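Local atomic coordinates of antistasin (Haementeria officinalis, PDB entry 1SKZ), a protein that inhibits blood coagulation factor Xa, a serine protease, as a small, highly disulfide-bonded leech protein that also binds heparin. Residues Q42-R45 / E49-K52; A60-S65 / M71-L76; N94-K97 / C103-C106. One frame throughout, in Å; residues are numbered along the deposited sequence.

Contact 1: Q42-R45 / E49-K52; sequences QRSR and EFCK
R43 and E49 form an antiparallel, non-hydrogen-bonded pair, their CA atoms 4.2 Å apart, and on one flank Q42 is tied to F50 and K52. Q42 N gives an almost straight bond (177°) to K52 O at 2.9 Å, and F50 N returns one to Q42 O at 3.1 Å. R43 and E49 share one face of the sheet. E49 CG sits over the centre of the R43 guanidinium, 3.5 Å from CZ. The carboxylate lies stacked against the guanidinium, the planes 29° apart. E49 OE2 is 3.5 Å from R43 NH2, a salt bridge of charges alone, since no N-H points at the oxygen. R43 NH1 is hydrogen-bonded instead to the carbonyls of G47 and C19. A leucine in place of R43 would probably leave the E49 carboxylate without its countercharge and both carbonyls without this donor. Q42 and K52 run side by side, with Q42 NE2 3.4 Å from K52 CG. That amide nitrogen is hydrogen-bonded to C53 O. S44 CB meets the F50 ring at its edge, 3.7 Å from CE2. Strands 41-43 and 49-50 form this hairpin, and the second subunit packs against it: F50 stacks on F50 of that subunit, and K52 NZ bonds to R43 O there.

Contact 2: A60-S65 / M71-L76; sequences ATCDIS and MMCSRL
The disulfide between C62 and C73 carries this contact, and I64 adds a smaller apolar touch on M71 and M72. At M71 the backbone does the touching. Its carbonyl O lies 3.5 Å from I64 CD1, while its own side chain leads away from segment 60-65. M72 follows, and its CB is 3.9 Å from the same methyl. In I64, CG1 stands anti to the backbone N (chi1 -171°), and the turn at the next bond brings CD1 to the strand. The rest of the M72 side chain turns off to other neighbours, among them I84 and C82. C73 comes next and points at the first segment. Its SG is bonded to C62 SG at 2.0 Å, with a torsion of -83° about the S-S bond, close to the relaxed value for a disulfide. The two cysteines reach it differently: C62 SG is anti to its backbone N, whereas C73 SG is anti to its carbonyl carbon. C73 SG also lies 3.4 Å from D63 N, so the bridge is packed against the backbone just after C62. Beyond C73 the second segment leaves the first. S74 turns its side chain away, and its OG bonds to L101 O. On the first segment, D63 OD2 takes two bonds from S65, one from OG and one from N, each 3.0 Å long and arriving from opposite faces of the carboxylate. The one from N makes an Asx turn. It shapes the chain where the 3-10 segment with I64 and S65 starts. The contact lies at the surface. Strand 71-72 pairs antiparallel with strand 82-83 through M72 and C82, and the C62-C73 bridge fastens the preceding loop to it.

Contact 3: N94-K97 / C103-C106; sequences NGLK and CEYC
The K97 side chain crosses the Y105 ring obliquely. Its CB rests over the ring off-centre, 4.2 Å from the centroid and 29° off the normal, a CH-pi contact. CG carries the extended chain onward. CD then comes 3.6 Å from Y105 OH. Past CE, NZ leaves the tyrosine and makes a salt bridge with E107. The ring is brought beneath K97 by its first torsion, CG lying between the backbone N and the carbonyl carbon (chi1 62°). The backbones join there too: Y105 N bonds to K97 O at 3.0 Å, and E104 CA adds a C-H...O contact to that oxygen at 3.2 Å. L96 packs CB and CD2 against Y105 O, both at 3.6 Å. One water donates to L96 O and to E104 OE2, bridging the strands beside L96. C106 is disulfide-bonded to C88 and C103 to C82, so disulfides hold the second strand from both ends. C106 O also accepts a hydrogen bond from NZ of K90, a residue of the second reactive bond. The arrangement is two short strands of the second antistasin-like domain, joined here by one backbone hydrogen bond and held by cystines. K97 belongs to a predicted heparin-binding site.

The three contacts come in series along the chain, each closing before the next opens. Their centres are 18 to 19 Å apart. Contact 1 lies in the first antistasin-like range and contact 3 in the second. Each joins two short strands, 41-43 with 49-50 and 96-98 with 104-105. Contact 2, between them in sequence, joins loop 60-65 to segment 71-76 and touches both. L76 packs on S44 and R45 of contact 1, and S74 CB lies near C103 SG of contact 3. The nearest atoms of contacts 1 and 3 are about 5 Å apart. With so little helix and strand, the fold probably depends largely on its disulfides, and each contact includes at least one disulfide-bonded cysteine.

Contact 1: Q42-R45 / E49-K52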
loop_
_atom_site.group_PDB
_atom_site.type_symbol
_atom_site.label_atom_id
_atom_site.label_comp_id
_atom_site.label_asym_id
_atom_site.label_seq_id
_atom_site.Cartn_x
_atom_site.Cartn_y
_atom_site.Cartn_z
ATOM N N GLN A 42 4.100 -1.935 -4.231
ATOM C CA GLN A 42 3.948 -0.525 -3.908
ATOM C C GLN A 42 4.456 -0.240 -2.520
ATOM O O GLN A 42 4.568 -1.139 -1.694
ATOM C CB GLN A 42 2.475 -0.105 -4.029
ATOM C CG GLN A 42 2.014 -0.292 -5.453
ATOM C CD GLN A 42 0.754 0.463 -5.785
ATOM O OE1 GLN A 42 0.490 1.551 -5.246
ATOM N NE2 GLN A 42 -0.063 -0.125 -6.667
ATOM N N ARG A 43 4.841 0.997 -2.283
ATOM C CA ARG A 43 5.257 1.375 -0.948
ATOM C C ARG A 43 4.388 2.517 -0.464
ATOM O O ARG A 43 3.921 3.336 -1.261
ATOM C CB ARG A 43 6.747 1.784 -0.935
ATOM C CG ARG A 43 7.696 0.601 -1.208
ATOM C CD ARG A 43 9.113 0.933 -0.835
ATOM N NE ARG A 43 10.061 -0.135 -1.153
ATOM C CZ ARG A 43 10.697 -0.856 -0.240
ATOM N NH1 ARG A 43 10.539 -0.605 1.058
ATOM N NH2 ARG A 43 11.482 -1.834 -0.641
ATOM N N SER A 44 4.200 2.602 0.850
ATOM C CA SER A 44 3.746 3.850 1.456
ATOM C C SER A 44 4.767 4.963 1.219
ATOM O O SER A 44 5.943 4.710 0.895
ATOM C CB SER A 44 3.514 3.664 2.963
ATOM O OG SER A 44 4.719 3.313 3.608
ATOM N N ARG A 45 4.293 6.201 1.293
ATOM C CA ARG A 45 5.168 7.358 1.058
ATOM C C ARG A 45 6.255 7.449 2.146
ATOM O O ARG A 45 7.225 8.204 1.982
ATOM C CB ARG A 45 4.370 8.657 1.039
ATOM C CG ARG A 45 3.603 8.957 2.324
ATOM C CD ARG A 45 3.275 10.419 2.357
ATOM N NE ARG A 45 2.112 10.759 1.538
ATOM C CZ ARG A 45 1.830 11.982 1.110
ATOM N NH1 ARG A 45 2.113 13.001 1.908
ATOM N NH2 ARG A 45 0.825 12.158 0.248
ATOM N N GLU A 49 6.826 -1.396 1.936
ATOM C CA GLU A 49 6.075 -2.249 0.995
ATOM C C GLU A 49 4.760 -2.785 1.576
ATOM O O GLU A 49 4.658 -3.090 2.780
ATOM C CB GLU A 49 6.940 -3.439 0.525
ATOM C CG GLU A 49 7.959 -3.041 -0.522
ATOM C CD GLU A 49 8.784 -4.195 -1.054
ATOM O OE1 GLU A 49 8.917 -5.186 -0.335
ATOM O OE2 GLU A 49 9.313 -4.098 -2.192
ATOM N N PHE A 50 3.762 -2.894 0.715
ATOM C CA PHE A 50 2.533 -3.541 1.089
ATOM C C PHE A 50 2.102 -4.350 -0.104
ATOM O O PHE A 50 2.610 -4.125 -1.218
ATOM C CB PHE A 50 1.483 -2.502 1.479
ATOM C CG PHE A 50 1.831 -1.780 2.723
ATOM C CD1 PHE A 50 1.891 -2.475 3.939
ATOM C CD2 PHE A 50 2.322 -0.465 2.665
ATOM C CE1 PHE A 50 2.458 -1.881 5.084
ATOM C CE2 PHE A 50 2.876 0.149 3.787
ATOM C CZ PHE A 50 2.951 -0.553 5.004
ATOM N N CYS A 51 1.134 -5.252 0.123
ATOM C CA CYS A 51 0.761 -6.252 -0.882
ATOM C C CYS A 51 -0.188 -5.706 -1.952
ATOM O O CYS A 51 -1.351 -6.133 -2.066
ATOM C CB CYS A 51 0.129 -7.488 -0.216
ATOM S SG CYS A 51 -0.075 -8.848 -1.396
ATOM N N LYS A 52 0.330 -4.814 -2.782
ATOM C CA LYS A 52 -0.357 -4.361 -3.987
ATOM C C LYS A 52 0.774 -4.209 -5.014
ATOM O O LYS A 52 1.786 -3.557 -4.707
ATOM C CB LYS A 52 -1.013 -2.981 -3.733
ATOM C CG LYS A 52 -1.821 -2.424 -4.940
ATOM C CD LYS A 52 -2.603 -1.135 -4.608
ATOM C CE LYS A 52 -3.867 -1.033 -5.467
ATOM N NZ LYS A 52 -4.977 -1.933 -4.834
#

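Contact 2: A60-S65 / M71-L76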
loop_
_atom_site.group_PDB
_atom_site.type_symbol
_atom_site.label_atom_id
_atom_site.label_comp_id
_atom_site.label_asym_id
_atom_site.label_seq_id
_atom_site.Cartn_x
_atom_site.Cartn_y
_atom_site.Cartn_z
ATOM N N ALA A 60 15.709 2.266 -11.313
ATOM C CA ALA A 60 16.523 1.302 -10.572
ATOM C C ALA A 60 17.485 1.981 -9.634
ATOM O O ALA A 60 17.839 1.437 -8.593
ATOM C CB ALA A 60 17.296 0.417 -11.536
ATOM N N THR A 61 18.050 3.090 -10.107
ATOM C CA THR A 61 19.145 3.753 -9.416
ATOM C C THR A 61 19.036 5.266 -9.574
ATOM O O THR A 61 18.387 5.776 -10.521
ATOM C CB THR A 61 20.495 3.262 -9.987
ATOM O OG1 THR A 61 21.496 3.366 -8.967
ATOM C CG2 THR A 61 20.892 4.064 -11.245
ATOM N N CYS A 62 19.557 5.981 -8.588
ATOM C CA CYS A 62 19.634 7.429 -8.699
ATOM C C CYS A 62 20.953 7.897 -8.104
ATOM O O CYS A 62 21.341 7.433 -7.031
ATOM C CB CYS A 62 18.440 8.084 -7.969
ATOM S SG CYS A 62 18.253 9.881 -8.231
ATOM N N ASP A 63 21.546 8.904 -8.745
ATOM C CA ASP A 63 22.727 9.595 -8.236
ATOM C C ASP A 63 22.575 11.119 -8.341
ATOM O O ASP A 63 22.065 11.620 -9.357
ATOM C CB ASP A 63 23.972 9.160 -9.032
ATOM C CG ASP A 63 25.262 9.615 -8.373
ATOM O OD1 ASP A 63 25.597 8.998 -7.334
ATOM O OD2 ASP A 63 25.863 10.646 -8.790
ATOM N N ILE A 64 23.115 11.836 -7.346
ATOM C CA ILE A 64 23.137 13.320 -7.311
ATOM C C ILE A 64 23.697 13.996 -8.581
ATOM O O ILE A 64 23.240 15.082 -8.975
ATOM C CB ILE A 64 23.943 13.850 -6.082
ATOM C CG1 ILE A 64 23.786 15.367 -5.926
ATOM C CG2 ILE A 64 25.437 13.574 -6.256
ATOM C CD1 ILE A 64 22.450 15.822 -5.363
ATOM N N SER A 65 24.638 13.328 -9.244
ATOM C CA SER A 65 25.254 13.854 -10.452
ATOM C C SER A 65 24.207 14.005 -11.545
ATOM O O SER A 65 24.272 14.973 -12.319
ATOM C CB SER A 65 26.412 12.938 -10.917
ATOM O OG SER A 65 25.948 11.764 -11.573
ATOM N N MET A 71 18.329 20.073 -6.186
ATOM C CA MET A 71 17.513 18.854 -6.091
ATOM C C MET A 71 18.412 17.667 -5.789
ATOM O O MET A 71 19.545 17.579 -6.286
ATOM C CB MET A 71 16.759 18.569 -7.418
ATOM C CG MET A 71 15.768 19.661 -7.853
ATOM S SD MET A 71 14.492 19.967 -6.584
ATOM C CE MET A 71 14.200 21.625 -6.711
ATOM N N MET A 72 17.840 16.686 -5.104
ATOM C CA MET A 72 18.507 15.417 -4.876
ATOM C C MET A 72 17.524 14.267 -5.041
ATOM O O MET A 72 16.293 14.460 -4.993
ATOM C CB MET A 72 19.107 15.372 -3.466
ATOM C CG MET A 72 18.074 15.486 -2.367
ATOM S SD MET A 72 18.831 15.671 -0.783
ATOM C CE MET A 72 19.300 14.034 -0.476
ATOM N N CYS A 73 18.092 13.066 -5.092
ATOM C CA CYS A 73 17.334 11.848 -5.301
ATOM C C CYS A 73 16.319 11.623 -4.191
ATOM O O CYS A 73 16.608 11.835 -3.004
ATOM C CB CYS A 73 18.287 10.655 -5.341
ATOM S SG CYS A 73 19.398 10.697 -6.772
ATOM N N SER A 74 15.182 11.068 -4.570
ATOM C CA SER A 74 14.282 10.454 -3.596
ATOM C C SER A 74 14.581 8.980 -3.607
ATOM O O SER A 74 14.532 8.356 -4.670
ATOM C CB SER A 74 12.813 10.675 -3.996
ATOM O OG SER A 74 11.981 9.892 -3.161
ATOM N N ARG A 75 14.807 8.414 -2.428
ATOM C CA ARG A 75 14.968 6.981 -2.272
ATOM C C ARG A 75 13.659 6.251 -2.530
ATOM O O ARG A 75 13.652 5.014 -2.617
ATOM C CB ARG A 75 15.437 6.632 -0.852
ATOM C CG ARG A 75 16.934 6.912 -0.524
ATOM C CD ARG A 75 17.076 7.165 0.985
ATOM N NE ARG A 75 18.258 7.951 1.366
ATOM C CZ ARG A 75 18.448 9.254 1.109
ATOM N NH1 ARG A 75 17.534 9.975 0.446
ATOM N NH2 ARG A 75 19.605 9.818 1.450
ATOM N N LEU A 76 12.535 6.970 -2.463
ATOM C CA LEU A 76 11.260 6.374 -2.798
ATOM C C LEU A 76 11.125 6.172 -4.304
ATOM O O LEU A 76 10.652 5.130 -4.776
ATOM C CB LEU A 76 10.108 7.240 -2.276
ATOM C CG LEU A 76 8.716 6.568 -2.327
ATOM C CD1 LEU A 76 8.702 5.297 -1.467
ATOM C CD2 LEU A 76 7.645 7.578 -1.845
#

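Contact 3: N94-K97 / C103-C106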
loop_
_atom_site.group_PDB
_atom_site.type_symbol
_atom_site.label_atom_id
_atom_site.label_comp_id
_atom_site.label_asym_id
_atom_site.label_seq_id
_atom_site.Cartn_x
_atom_site.Cartn_y
_atom_site.Cartn_z
ATOM N N ASN A 94 7.522 13.843 16.245
ATOM C CA ASN A 94 7.305 12.821 15.221
ATOM C C ASN A 94 8.256 12.982 14.042
ATOM O O ASN A 94 8.193 12.202 13.094
ATOM C CB ASN A 94 5.879 12.889 14.668
ATOM C CG ASN A 94 4.854 12.258 15.583
ATOM O OD1 ASN A 94 5.185 11.739 16.658
ATOM N ND2 ASN A 94 3.589 12.295 15.157
ATOM N N GLY A 95 8.991 14.086 14.012
ATOM C CA GLY A 95 9.773 14.396 12.827
ATOM C C GLY A 95 8.922 14.982 11.712
ATOM O O GLY A 95 7.679 15.080 11.831
ATOM N N LEU A 96 9.575 15.311 10.605
ATOM C CA LEU A 96 8.941 16.066 9.531
ATOM C C LEU A 96 8.046 15.192 8.606
ATOM O O LEU A 96 8.339 14.013 8.321
ATOM C CB LEU A 96 10.020 16.776 8.678
ATOM C CG LEU A 96 10.878 17.944 9.228
ATOM C CD1 LEU A 96 11.952 18.287 8.227
ATOM C CD2 LEU A 96 10.025 19.176 9.551
ATOM N N LYS A 97 7.032 15.821 8.033
ATOM C CA LYS A 97 6.178 15.129 7.068
ATOM C C LYS A 97 6.990 14.809 5.816
ATOM O O LYS A 97 7.842 15.597 5.409
ATOM C CB LYS A 97 4.972 16.008 6.674
ATOM C CG LYS A 97 3.943 16.230 7.781
ATOM C CD LYS A 97 2.759 17.074 7.248
ATOM C CE LYS A 97 1.694 17.355 8.332
ATOM N NZ LYS A 97 0.711 18.404 7.853
ATOM N N CYS A 103 9.579 12.868 0.064
ATOM C CA CYS A 103 10.493 13.956 0.372
ATOM C C CYS A 103 10.020 14.668 1.613
ATOM O O CYS A 103 8.858 15.062 1.706
ATOM C CB CYS A 103 10.541 14.945 -0.799
ATOM S SG CYS A 103 11.161 14.307 -2.395
ATOM N N GLU A 104 10.933 14.931 2.535
ATOM C CA GLU A 104 10.596 15.763 3.697
ATOM C C GLU A 104 10.319 17.187 3.315
ATOM O O GLU A 104 10.944 17.738 2.382
ATOM C CB GLU A 104 11.711 15.741 4.751
ATOM C CG GLU A 104 11.888 14.373 5.357
ATOM C CD GLU A 104 12.833 14.382 6.532
ATOM O OE1 GLU A 104 13.884 15.052 6.422
ATOM O OE2 GLU A 104 12.517 13.715 7.548
ATOM N N TYR A 105 9.346 17.777 4.003
ATOM C CA TYR A 105 9.129 19.207 3.901
ATOM C C TYR A 105 8.778 19.757 5.262
ATOM O O TYR A 105 8.742 19.019 6.240
ATOM C CB TYR A 105 8.051 19.537 2.848
ATOM C CG TYR A 105 6.651 18.969 3.129
ATOM C CD1 TYR A 105 6.355 17.638 2.849
ATOM C CD2 TYR A 105 5.627 19.791 3.621
ATOM C CE1 TYR A 105 5.073 17.130 3.052
ATOM C CE2 TYR A 105 4.368 19.293 3.823
ATOM C CZ TYR A 105 4.095 17.968 3.535
ATOM O OH TYR A 105 2.820 17.491 3.716
ATOM N N CYS A 106 8.765 21.083 5.343
ATOM C CA CYS A 106 8.787 21.774 6.629
ATOM C C CYS A 106 7.429 21.866 7.333
ATOM O O CYS A 106 6.876 22.961 7.520
ATOM C CB CYS A 106 9.395 23.153 6.432
ATOM S SG CYS A 106 10.010 23.871 7.963
HETATM O O HOH W 1 10.370 11.921 8.167
#